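Side-chain contacts in spike protein P1 (Pseudoalteromonas phage pm2, PDB 2VVE), which serves as the receptor-binding spike at the fivefold vertices of the phage particle, with its C-terminal part responsible for attaching to the host: residues 111-116 / 222-227; 133-138 / 173-178; 137-142 / 149-154; 186-191 / 230-235. All coordinates share one frame; numbering follows the deposited sequence.

Interaction 1 of 4, residues 111-116 / 222-227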
# COMPACT_ATOMS: atom_id res chain seq x y z
N ASN A 111 13.53 31.72 2.95
CA ASN A 111 13.42 33.04 2.36
C ASN A 111 12.72 32.99 1.01
O ASN A 111 12.82 33.94 0.21
CB ASN A 111 14.81 33.67 2.27
CG ASN A 111 15.26 34.24 3.59
OD1 ASN A 111 14.82 35.33 3.98
ND2 ASN A 111 16.13 33.52 4.30
N ASN A 112 12.00 31.90 0.79
CA ASN A 112 11.15 31.72 -0.38
C ASN A 112 11.86 31.85 -1.72
O ASN A 112 11.34 32.50 -2.63
CB ASN A 112 9.94 32.67 -0.31
CG ASN A 112 8.98 32.30 0.81
OD1 ASN A 112 9.04 31.19 1.35
ND2 ASN A 112 8.11 33.22 1.17
N VAL A 113 13.04 31.24 -1.83
CA VAL A 113 13.70 31.10 -3.12
C VAL A 113 13.12 29.86 -3.82
O VAL A 113 13.31 28.74 -3.34
CB VAL A 113 15.25 30.98 -2.97
CG1 VAL A 113 15.93 30.79 -4.35
CG2 VAL A 113 15.83 32.19 -2.21
N PRO A 114 12.37 30.05 -4.94
CA PRO A 114 11.81 28.90 -5.65
C PRO A 114 12.85 27.87 -6.07
O PRO A 114 13.96 28.21 -6.49
CB PRO A 114 11.12 29.53 -6.86
CG PRO A 114 10.72 30.88 -6.37
CD PRO A 114 11.92 31.31 -5.56
N PHE A 115 12.47 26.60 -5.95
CA PHE A 115 13.34 25.50 -6.32
C PHE A 115 12.59 24.46 -7.15
O PHE A 115 11.35 24.50 -7.29
CB PHE A 115 13.92 24.84 -5.06
CG PHE A 115 12.88 24.26 -4.13
CD1 PHE A 115 12.29 23.02 -4.40
CD2 PHE A 115 12.47 24.97 -3.00
CE1 PHE A 115 11.32 22.49 -3.54
CE2 PHE A 115 11.51 24.45 -2.14
CZ PHE A 115 10.93 23.22 -2.41
N PHE A 116 13.34 23.52 -7.70
CA PHE A 116 12.74 22.32 -8.28
C PHE A 116 13.67 21.17 -7.95
O PHE A 116 14.84 21.38 -7.63
CB PHE A 116 12.52 22.49 -9.79
CG PHE A 116 13.79 22.60 -10.59
CD1 PHE A 116 14.39 21.46 -11.12
CD2 PHE A 116 14.40 23.84 -10.79
CE1 PHE A 116 15.56 21.54 -11.86
CE2 PHE A 116 15.59 23.93 -11.53
CZ PHE A 116 16.17 22.78 -12.06
N ASP A 222 18.90 44.09 -1.90
CA ASP A 222 19.64 43.36 -0.89
C ASP A 222 19.42 41.88 -1.12
O ASP A 222 18.56 41.50 -1.93
CB ASP A 222 19.15 43.75 0.51
CG ASP A 222 20.12 43.33 1.61
OD1 ASP A 222 21.27 42.94 1.31
OD2 ASP A 222 19.72 43.39 2.79
N TRP A 223 20.18 41.04 -0.43
CA TRP A 223 20.02 39.59 -0.55
C TRP A 223 18.57 39.15 -0.31
O TRP A 223 17.87 39.70 0.55
CB TRP A 223 21.00 38.86 0.38
CG TRP A 223 22.43 39.19 0.02
CD1 TRP A 223 23.29 39.95 0.73
CD2 TRP A 223 23.13 38.80 -1.17
NE1 TRP A 223 24.51 40.05 0.08
CE2 TRP A 223 24.43 39.35 -1.10
CE3 TRP A 223 22.78 38.02 -2.29
CZ2 TRP A 223 25.39 39.16 -2.11
CZ3 TRP A 223 23.74 37.83 -3.30
CH2 TRP A 223 25.03 38.40 -3.19
N TYR A 224 18.14 38.18 -1.12
CA TYR A 224 16.77 37.62 -1.12
C TYR A 224 15.71 38.52 -1.77
O TYR A 224 14.55 38.12 -1.92
CB TYR A 224 16.33 37.15 0.29
CG TYR A 224 17.21 36.07 0.90
CD1 TYR A 224 17.40 34.85 0.24
CD2 TYR A 224 17.84 36.26 2.13
CE1 TYR A 224 18.19 33.85 0.79
CE2 TYR A 224 18.64 35.26 2.69
CZ TYR A 224 18.81 34.06 2.01
OH TYR A 224 19.59 33.06 2.53
N ASP A 225 16.10 39.74 -2.19
CA ASP A 225 15.21 40.60 -2.98
C ASP A 225 15.17 40.10 -4.41
O ASP A 225 16.05 39.34 -4.82
CB ASP A 225 15.73 42.05 -3.02
CG ASP A 225 15.44 42.84 -1.73
OD1 ASP A 225 14.68 42.37 -0.86
OD2 ASP A 225 16.00 43.94 -1.60
N GLU A 226 14.18 40.54 -5.17
CA GLU A 226 14.11 40.20 -6.60
C GLU A 226 15.20 40.95 -7.39
O GLU A 226 15.37 42.16 -7.23
CB GLU A 226 12.71 40.44 -7.16
CG GLU A 226 11.69 39.42 -6.63
CD GLU A 226 10.42 39.30 -7.45
OE1 GLU A 226 9.95 40.32 -8.01
OE2 GLU A 226 9.87 38.17 -7.53
N SER A 227 15.95 40.20 -8.18
CA SER A 227 17.08 40.71 -8.95
C SER A 227 16.60 41.25 -10.29
O SER A 227 15.40 41.46 -10.49
CB SER A 227 18.15 39.63 -9.14
OG SER A 227 17.71 38.61 -10.02
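N111 and Y224 both turn their first torsion so that CG stands beside the backbone N, trans to the carbonyl carbon (chi1 -80° and -60°). From two separate loops, one after helix 105-110 and one after helix 213-219, these settings lay the N111 side chain over one face of the Y224 ring. The amide is almost parallel to the ring, with 6° between the planes. Its CG sits over the ring centre, 3.5 Å above the ring plane. N111 CB also lies over the face, 3.6 Å from the centroid of the Y224 ring, and makes a CH-pi contact. The terminal N111 ND2 rests 3.5 Å from Y224 CE2 and keeps close to Y224 CZ. V113 comes to the rim instead. Its CG2 is 3.9 Å from Y224 CD1, near the ring plane, so a methyl at the edge adds to the amide on the face.

Both loops have a defined backbone turn. N112 is the C-prime residue of a Schellman motif that ends helix 105-110, with V113 N bonded to L108 O and N112 N to E109 O. Y224 is the third residue of a type II turn from D222 to D225, closed by D225 N to D222 O at 3.0 Å. Within helix 105-110, A107 and L108 also touch the Y224 side chain.

N111 ND2 spends a hydrogen on A107 O, a bond that would help hold the amide flat. The chemistry is therefore dispersion and amide-pi stacking with a CH-pi contact, and it joins the helix end to the turn without a hydrogen bond between them.

Interaction 2 of 4, residues 133-138 / 173-178; sequences ARVRHK and TSYGST
Y175 reaches from the loop before strand 177-179 to V135 and H137 on strand 129-137. The contact spans the two sheets of the jelly-roll domain: strand 129-137 belongs to one and strand 177-179 to the other. Y175 CB leads inward, and chi1 of 79° sets CG between the backbone N and the carbonyl carbon. From there the ring projects straight at strand 129-137, passing P155 of strand 151-160. Its CE1 is 3.7 Å from H137 NE2, and CZ is slightly nearer to the same nitrogen. At the tip, Y175 OH and H137 NE2 are 2.6 Å apart in a short hydrogen bond. Either atom could be the donor.

The two rings meet rim to rim with their planes at 72°. Neither lies over the face of the other. The hydroxyl approaches the imidazole at its edge, while H137 NE2 in turn lies near the plane of the phenol ring. H137 ND1 bonds to T229 OG1, so the imidazole is gripped at both nitrogens and its rotation is fixed. V135 supplies the apolar side of the hydroxyl's surroundings: its CB is 3.5 Å from Y175 OH, and its CG1 methyl lies 3.4 Å from that oxygen.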
# COMPACT_ATOMS: atom_id res chain seq x y z
N ALA A 133 19.49 26.81 -18.78
CA ALA A 133 18.39 27.74 -18.59
C ALA A 133 18.43 28.85 -19.62
O ALA A 133 19.52 29.32 -19.99
CB ALA A 133 18.40 28.32 -17.18
N ARG A 134 17.25 29.26 -20.06
CA ARG A 134 17.07 30.46 -20.86
C ARG A 134 16.89 31.60 -19.85
O ARG A 134 15.95 31.61 -19.04
CB ARG A 134 15.85 30.31 -21.79
CG ARG A 134 15.48 31.57 -22.56
CD ARG A 134 14.27 31.36 -23.46
NE ARG A 134 14.03 32.56 -24.26
CZ ARG A 134 13.21 32.61 -25.31
NH1 ARG A 134 13.07 33.74 -25.98
NH2 ARG A 134 12.54 31.53 -25.69
N VAL A 135 17.82 32.55 -19.88
CA VAL A 135 17.94 33.53 -18.81
C VAL A 135 17.78 34.94 -19.37
O VAL A 135 18.42 35.31 -20.36
CB VAL A 135 19.29 33.38 -18.03
CG1 VAL A 135 19.40 34.40 -16.95
CG2 VAL A 135 19.41 31.99 -17.42
N ARG A 136 16.91 35.72 -18.73
CA ARG A 136 16.64 37.08 -19.18
C ARG A 136 17.05 38.08 -18.11
O ARG A 136 16.52 38.08 -16.99
CB ARG A 136 15.15 37.24 -19.54
CG ARG A 136 14.79 38.63 -20.09
CD ARG A 136 13.37 38.67 -20.59
NE ARG A 136 13.17 37.68 -21.64
CZ ARG A 136 11.99 37.19 -21.99
NH1 ARG A 136 10.89 37.60 -21.37
NH2 ARG A 136 11.92 36.28 -22.96
N HIS A 137 17.99 38.94 -18.48
CA HIS A 137 18.38 40.06 -17.63
C HIS A 137 17.72 41.35 -18.14
O HIS A 137 17.78 41.65 -19.33
CB HIS A 137 19.90 40.20 -17.60
CG HIS A 137 20.61 38.90 -17.33
ND1 HIS A 137 20.63 38.32 -16.09
CD2 HIS A 137 21.33 38.09 -18.15
CE1 HIS A 137 21.33 37.19 -16.14
NE2 HIS A 137 21.77 37.04 -17.38
N LYS A 138 17.07 42.07 -17.24
CA LYS A 138 16.46 43.36 -17.59
C LYS A 138 16.65 44.31 -16.42
O LYS A 138 16.16 44.05 -15.32
CB LYS A 138 14.98 43.17 -17.94
CG LYS A 138 14.27 44.42 -18.46
CD LYS A 138 12.83 44.09 -18.85
CE LYS A 138 12.13 45.25 -19.54
NZ LYS A 138 11.84 46.37 -18.61
N THR A 173 27.90 27.64 -12.35
CA THR A 173 27.84 28.80 -13.25
C THR A 173 28.50 28.50 -14.61
O THR A 173 29.32 27.58 -14.72
CB THR A 173 28.52 30.05 -12.64
OG1 THR A 173 29.88 29.74 -12.29
CG2 THR A 173 27.78 30.54 -11.37
N SER A 174 28.15 29.29 -15.63
CA SER A 174 28.80 29.16 -16.95
C SER A 174 29.18 30.49 -17.60
O SER A 174 30.03 30.52 -18.51
CB SER A 174 27.94 28.34 -17.91
OG SER A 174 26.82 29.08 -18.38
N TYR A 175 28.55 31.58 -17.18
CA TYR A 175 28.83 32.92 -17.74
C TYR A 175 28.57 34.04 -16.74
O TYR A 175 27.76 33.90 -15.82
CB TYR A 175 28.03 33.18 -19.04
CG TYR A 175 26.57 33.59 -18.81
CD1 TYR A 175 26.21 34.94 -18.67
CD2 TYR A 175 25.57 32.63 -18.74
CE1 TYR A 175 24.88 35.32 -18.46
CE2 TYR A 175 24.24 32.99 -18.53
CZ TYR A 175 23.90 34.33 -18.38
OH TYR A 175 22.58 34.65 -18.17
N GLY A 176 29.26 35.16 -16.94
CA GLY A 176 28.90 36.43 -16.31
C GLY A 176 28.68 37.47 -17.39
O GLY A 176 29.21 37.34 -18.49
N SER A 177 27.88 38.50 -17.09
CA SER A 177 27.58 39.55 -18.07
C SER A 177 27.44 40.90 -17.40
O SER A 177 26.92 41.00 -16.28
CB SER A 177 26.29 39.21 -18.83
OG SER A 177 25.92 40.23 -19.73
N THR A 178 27.89 41.95 -18.07
CA THR A 178 27.79 43.29 -17.53
C THR A 178 27.30 44.25 -18.59
O THR A 178 27.74 44.21 -19.75
CB THR A 178 29.15 43.78 -16.94
OG1 THR A 178 29.66 42.79 -16.03
CG2 THR A 178 28.97 45.07 -16.17

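Interaction 3 of 4, residues 137-142 / 149-154; sequences HKSKGV and TSISVK. With CA (calcium ion), chain C.
V153 presents a methyl squarely to the face of the H137 imidazole. Its CG2 lies 3.5 Å from the centroid of the H137 ring and 11° off the ring normal, a CH-pi contact. The closest atom pair is V153 CG2 and H137 CE1, at 3.4 Å. With CG1 anti to the carbonyl carbon (chi1 -59°), CG2 falls between the backbone N and the carbonyl carbon, aimed at the ring. The other methyl, CG1, leans on H137 ND1.

Two residues further on, S139 meets I151. S139 CB packs against I151 CG1 at 3.8 Å, and L145 touches both side chains. The hydroxyl turns to polar partners. S139 OG donates to water 1 over 2.8 Å, and that water donates to T149 O. A bond from H181 N also reaches S139 OG, so a buried hydroxyl is satisfied from two sources.

The backbone oxygen of S150 binds the calcium ion, with S150 O 2.3 Å from the metal. Waters 2, 3 and 4 also bind the ion, and the carboxylates of D212 and D214 complete the site. D212 OD2 also accepts a bond from S152 N. Here the end of strand 129-137, in one jelly-roll sheet, and the loop after it face the start of strand 151-160 in the other, and the loop entering that strand carries a backbone ligand of a hydrated calcium site.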
# COMPACT_ATOMS: atom_id res chain seq x y z
N HIS A 137 17.99 38.94 -18.48
CA HIS A 137 18.38 40.06 -17.63
C HIS A 137 17.72 41.35 -18.14
O HIS A 137 17.78 41.65 -19.33
CB HIS A 137 19.90 40.20 -17.60
CG HIS A 137 20.61 38.90 -17.33
ND1 HIS A 137 20.63 38.32 -16.09
CD2 HIS A 137 21.33 38.09 -18.15
CE1 HIS A 137 21.33 37.19 -16.14
NE2 HIS A 137 21.77 37.04 -17.38
N LYS A 138 17.07 42.07 -17.24
CA LYS A 138 16.46 43.36 -17.59
C LYS A 138 16.65 44.31 -16.42
O LYS A 138 16.16 44.05 -15.32
CB LYS A 138 14.98 43.17 -17.94
CG LYS A 138 14.27 44.42 -18.46
CD LYS A 138 12.83 44.09 -18.85
CE LYS A 138 12.13 45.25 -19.54
NZ LYS A 138 11.84 46.37 -18.61
N SER A 139 17.37 45.41 -16.67
CA SER A 139 17.69 46.39 -15.64
C SER A 139 17.13 47.79 -15.93
O SER A 139 16.79 48.52 -14.99
CB SER A 139 19.20 46.45 -15.37
OG SER A 139 19.93 46.89 -16.51
N LYS A 140 17.03 48.16 -17.21
CA LYS A 140 16.57 49.49 -17.64
C LYS A 140 15.19 49.86 -17.08
O LYS A 140 14.18 49.29 -17.48
CB LYS A 140 16.54 49.61 -19.17
CG LYS A 140 17.91 49.50 -19.84
CD LYS A 140 17.79 49.60 -21.36
CE LYS A 140 19.14 49.80 -22.03
NZ LYS A 140 19.59 51.23 -21.95
N GLY A 141 15.18 50.81 -16.14
CA GLY A 141 13.93 51.26 -15.52
C GLY A 141 13.31 50.32 -14.50
O GLY A 141 12.26 50.63 -13.93
N VAL A 142 13.94 49.18 -14.25
CA VAL A 142 13.38 48.18 -13.34
C VAL A 142 13.58 48.62 -11.89
O VAL A 142 14.70 48.92 -11.48
CB VAL A 142 13.95 46.76 -13.59
CG1 VAL A 142 13.34 45.75 -12.62
CG2 VAL A 142 13.68 46.33 -15.03
N THR A 149 22.66 52.64 -16.02
CA THR A 149 23.32 51.98 -14.90
C THR A 149 23.81 50.61 -15.36
O THR A 149 23.05 49.84 -15.97
CB THR A 149 22.35 51.83 -13.70
OG1 THR A 149 21.84 53.12 -13.33
CG2 THR A 149 23.04 51.19 -12.50
N SER A 150 25.08 50.31 -15.10
CA SER A 150 25.68 49.04 -15.46
C SER A 150 25.48 48.01 -14.35
O SER A 150 25.99 48.18 -13.23
CB SER A 150 27.17 49.21 -15.75
OG SER A 150 27.38 49.99 -16.91
N ILE A 151 24.74 46.96 -14.66
CA ILE A 151 24.48 45.88 -13.72
C ILE A 151 25.26 44.62 -14.11
O ILE A 151 25.12 44.12 -15.23
CB ILE A 151 22.96 45.57 -13.60
CG1 ILE A 151 22.19 46.76 -13.01
CG2 ILE A 151 22.71 44.28 -12.80
CD1 ILE A 151 22.62 47.20 -11.60
N SER A 152 26.08 44.12 -13.19
CA SER A 152 26.77 42.85 -13.38
C SER A 152 25.86 41.72 -12.91
O SER A 152 25.22 41.81 -11.86
CB SER A 152 28.11 42.81 -12.63
OG SER A 152 29.03 43.74 -13.19
N VAL A 153 25.80 40.67 -13.73
CA VAL A 153 24.98 39.49 -13.43
C VAL A 153 25.81 38.20 -13.52
O VAL A 153 26.75 38.10 -14.31
CB VAL A 153 23.73 39.37 -14.35
CG1 VAL A 153 22.83 40.61 -14.23
CG2 VAL A 153 24.13 39.16 -15.80
N LYS A 154 25.46 37.24 -12.69
CA LYS A 154 26.04 35.91 -12.77
C LYS A 154 25.01 34.90 -12.24
O LYS A 154 24.99 34.61 -11.03
CB LYS A 154 27.38 35.82 -12.03
CG LYS A 154 28.06 34.44 -12.15
CD LYS A 154 29.53 34.47 -11.77
CE LYS A 154 30.41 34.80 -12.97
NZ LYS A 154 31.84 34.84 -12.58
CA CA C . 27.61 48.10 -11.60
O HOH W 1 20.40 49.60 -16.61
O HOH W 2 28.52 46.89 -13.03
O HOH W 3 29.26 47.89 -9.88
O HOH W 4 29.23 49.52 -12.62

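Interaction 4 of 4, residues 186-191 / 230-235; sequences FDDNTL and TFIEVY
L191 meets F231 through one methyl. Its CG is anti to the backbone N (chi1 174°), and chi2 of 59°, measured to CD1, leaves CD2 extended away from CA, toward the edge of the F231 ring. L191 CD2 lies 3.8 Å from F231 CE1, near the ring plane. F231, whose CG is anti to the carbonyl carbon, is the centre of an inverse gamma turn. Both side chains touch strand 151-160: L191 at F157, F231 at P155.

Strands 189-195 and 229-236 flank strand 129-137 in one sheet of the jelly roll, so these side chains meet across a strand. I232 and E233 form a classic beta bulge opposite R134 of that middle strand.

T190 with chi1 -60° sends OG1 to water 5, at 2.7 Å, and the same water lies 2.8 Å from Y235 OH. Y235 CG lies between its backbone N and carbonyl carbon, which carries OH to this water, near the ring plane. T190 CG2 is 4.0 Å from Y235 OH, where the two side chains cross at about a right angle. D188 approaches I232 crosswise, with D188 OD2 4.1 Å from I232 CG1. Its carboxylate is held by salt bridges to R134 and R136, one arginine to each oxygen.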
# COMPACT_ATOMS: atom_id res chain seq x y z
N PHE A 186 14.96 38.14 -27.74
CA PHE A 186 15.97 37.61 -28.67
C PHE A 186 17.41 37.74 -28.14
O PHE A 186 18.34 37.16 -28.72
CB PHE A 186 15.85 38.29 -30.05
CG PHE A 186 15.86 39.79 -30.00
CD1 PHE A 186 14.66 40.51 -30.09
CD2 PHE A 186 17.05 40.50 -29.87
CE1 PHE A 186 14.66 41.90 -30.04
CE2 PHE A 186 17.06 41.89 -29.82
CZ PHE A 186 15.86 42.59 -29.91
N ASP A 187 17.59 38.50 -27.07
CA ASP A 187 18.89 38.67 -26.41
C ASP A 187 19.07 37.75 -25.20
O ASP A 187 20.11 37.80 -24.53
CB ASP A 187 19.09 40.13 -25.99
CG ASP A 187 19.22 41.08 -27.17
OD1 ASP A 187 19.82 40.71 -28.20
OD2 ASP A 187 18.72 42.22 -27.05
N ASP A 188 18.07 36.91 -24.91
CA ASP A 188 18.16 36.00 -23.75
C ASP A 188 19.44 35.17 -23.80
O ASP A 188 19.89 34.77 -24.88
CB ASP A 188 16.95 35.06 -23.69
CG ASP A 188 15.68 35.75 -23.20
OD1 ASP A 188 15.74 36.93 -22.78
OD2 ASP A 188 14.61 35.11 -23.24
N ASN A 189 20.02 34.93 -22.63
CA ASN A 189 21.22 34.09 -22.53
C ASN A 189 20.92 32.63 -22.23
O ASN A 189 19.82 32.29 -21.80
CB ASN A 189 22.16 34.66 -21.47
CG ASN A 189 22.69 36.03 -21.83
OD1 ASN A 189 22.79 36.38 -23.01
ND2 ASN A 189 23.03 36.82 -20.82
N THR A 190 21.90 31.77 -22.47
CA THR A 190 21.78 30.38 -22.06
C THR A 190 22.81 30.03 -21.00
O THR A 190 24.02 30.06 -21.24
CB THR A 190 21.85 29.40 -23.26
OG1 THR A 190 20.78 29.69 -24.17
CG2 THR A 190 21.71 27.96 -22.78
N LEU A 191 22.32 29.71 -19.81
CA LEU A 191 23.15 29.15 -18.76
C LEU A 191 23.28 27.67 -19.13
O LEU A 191 22.28 27.01 -19.39
CB LEU A 191 22.49 29.38 -17.39
CG LEU A 191 23.10 28.75 -16.13
CD1 LEU A 191 24.54 29.19 -15.88
CD2 LEU A 191 22.23 29.03 -14.90
N THR A 230 15.79 36.75 -14.65
CA THR A 230 14.66 35.83 -14.68
C THR A 230 15.02 34.53 -15.41
O THR A 230 15.54 34.56 -16.54
CB THR A 230 13.41 36.47 -15.36
OG1 THR A 230 13.06 37.69 -14.69
CG2 THR A 230 12.20 35.51 -15.34
N PHE A 231 14.72 33.40 -14.78
CA PHE A 231 14.93 32.09 -15.41
C PHE A 231 13.70 31.71 -16.24
O PHE A 231 12.83 30.96 -15.80
CB PHE A 231 15.26 31.00 -14.37
CG PHE A 231 16.62 31.17 -13.74
CD1 PHE A 231 17.70 30.44 -14.20
CD2 PHE A 231 16.81 32.08 -12.71
CE1 PHE A 231 18.98 30.60 -13.63
CE2 PHE A 231 18.07 32.26 -12.13
CZ PHE A 231 19.15 31.51 -12.59
N ILE A 232 13.65 32.25 -17.45
CA ILE A 232 12.53 32.04 -18.37
C ILE A 232 12.15 30.55 -18.53
O ILE A 232 10.97 30.17 -18.45
CB ILE A 232 12.84 32.69 -19.75
CG1 ILE A 232 13.01 34.22 -19.60
CG2 ILE A 232 11.77 32.33 -20.78
CD1 ILE A 232 11.76 34.94 -19.10
N GLU A 233 13.17 29.71 -18.72
CA GLU A 233 12.98 28.27 -18.85
C GLU A 233 14.20 27.55 -18.28
O GLU A 233 15.32 27.93 -18.57
CB GLU A 233 12.80 27.91 -20.33
CG GLU A 233 12.35 26.48 -20.59
CD GLU A 233 12.49 26.09 -22.05
OE1 GLU A 233 12.97 26.91 -22.87
OE2 GLU A 233 12.14 24.94 -22.38
N VAL A 234 13.97 26.54 -17.45
CA VAL A 234 15.05 25.65 -17.00
C VAL A 234 14.75 24.27 -17.59
O VAL A 234 13.65 23.71 -17.40
CB VAL A 234 15.15 25.57 -15.46
CG1 VAL A 234 16.33 24.66 -15.05
CG2 VAL A 234 15.28 26.99 -14.85
N TYR A 235 15.72 23.72 -18.31
CA TYR A 235 15.47 22.53 -19.14
C TYR A 235 16.74 21.74 -19.40
O TYR A 235 17.84 22.16 -19.03
CB TYR A 235 14.85 22.96 -20.48
CG TYR A 235 15.78 23.77 -21.36
CD1 TYR A 235 16.54 23.16 -22.36
CD2 TYR A 235 15.93 25.15 -21.18
CE1 TYR A 235 17.42 23.89 -23.16
CE2 TYR A 235 16.80 25.89 -21.97
CZ TYR A 235 17.54 25.25 -22.96
OH TYR A 235 18.41 25.98 -23.74
O HOH W 5 18.35 28.73 -23.56

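In the fold
All four interactions lie in the jelly-roll domain built from strands 88-91 through 229-236, in the C-terminal part of the spike, which carries receptor binding. Interactions 2 and 4 are closest, with centres about 7 Å apart, and share the sheet holding strands 129-137, 189-195 and 229-236. Interaction 3 starts from the same piece of chain as interaction 2, and their centres are about 11 Å apart. Both reach the second sheet, where strands 151-160 and 177-179 are neighbours. Interaction 1 stands about 16 to 17 Å from the others, centre to centre. Its long loop encloses interactions 2 and 3, and it interleaves with interaction 4, which it touches through F116 and V234. Together they tie both sheets, the calcium loop and a helix end into one unit.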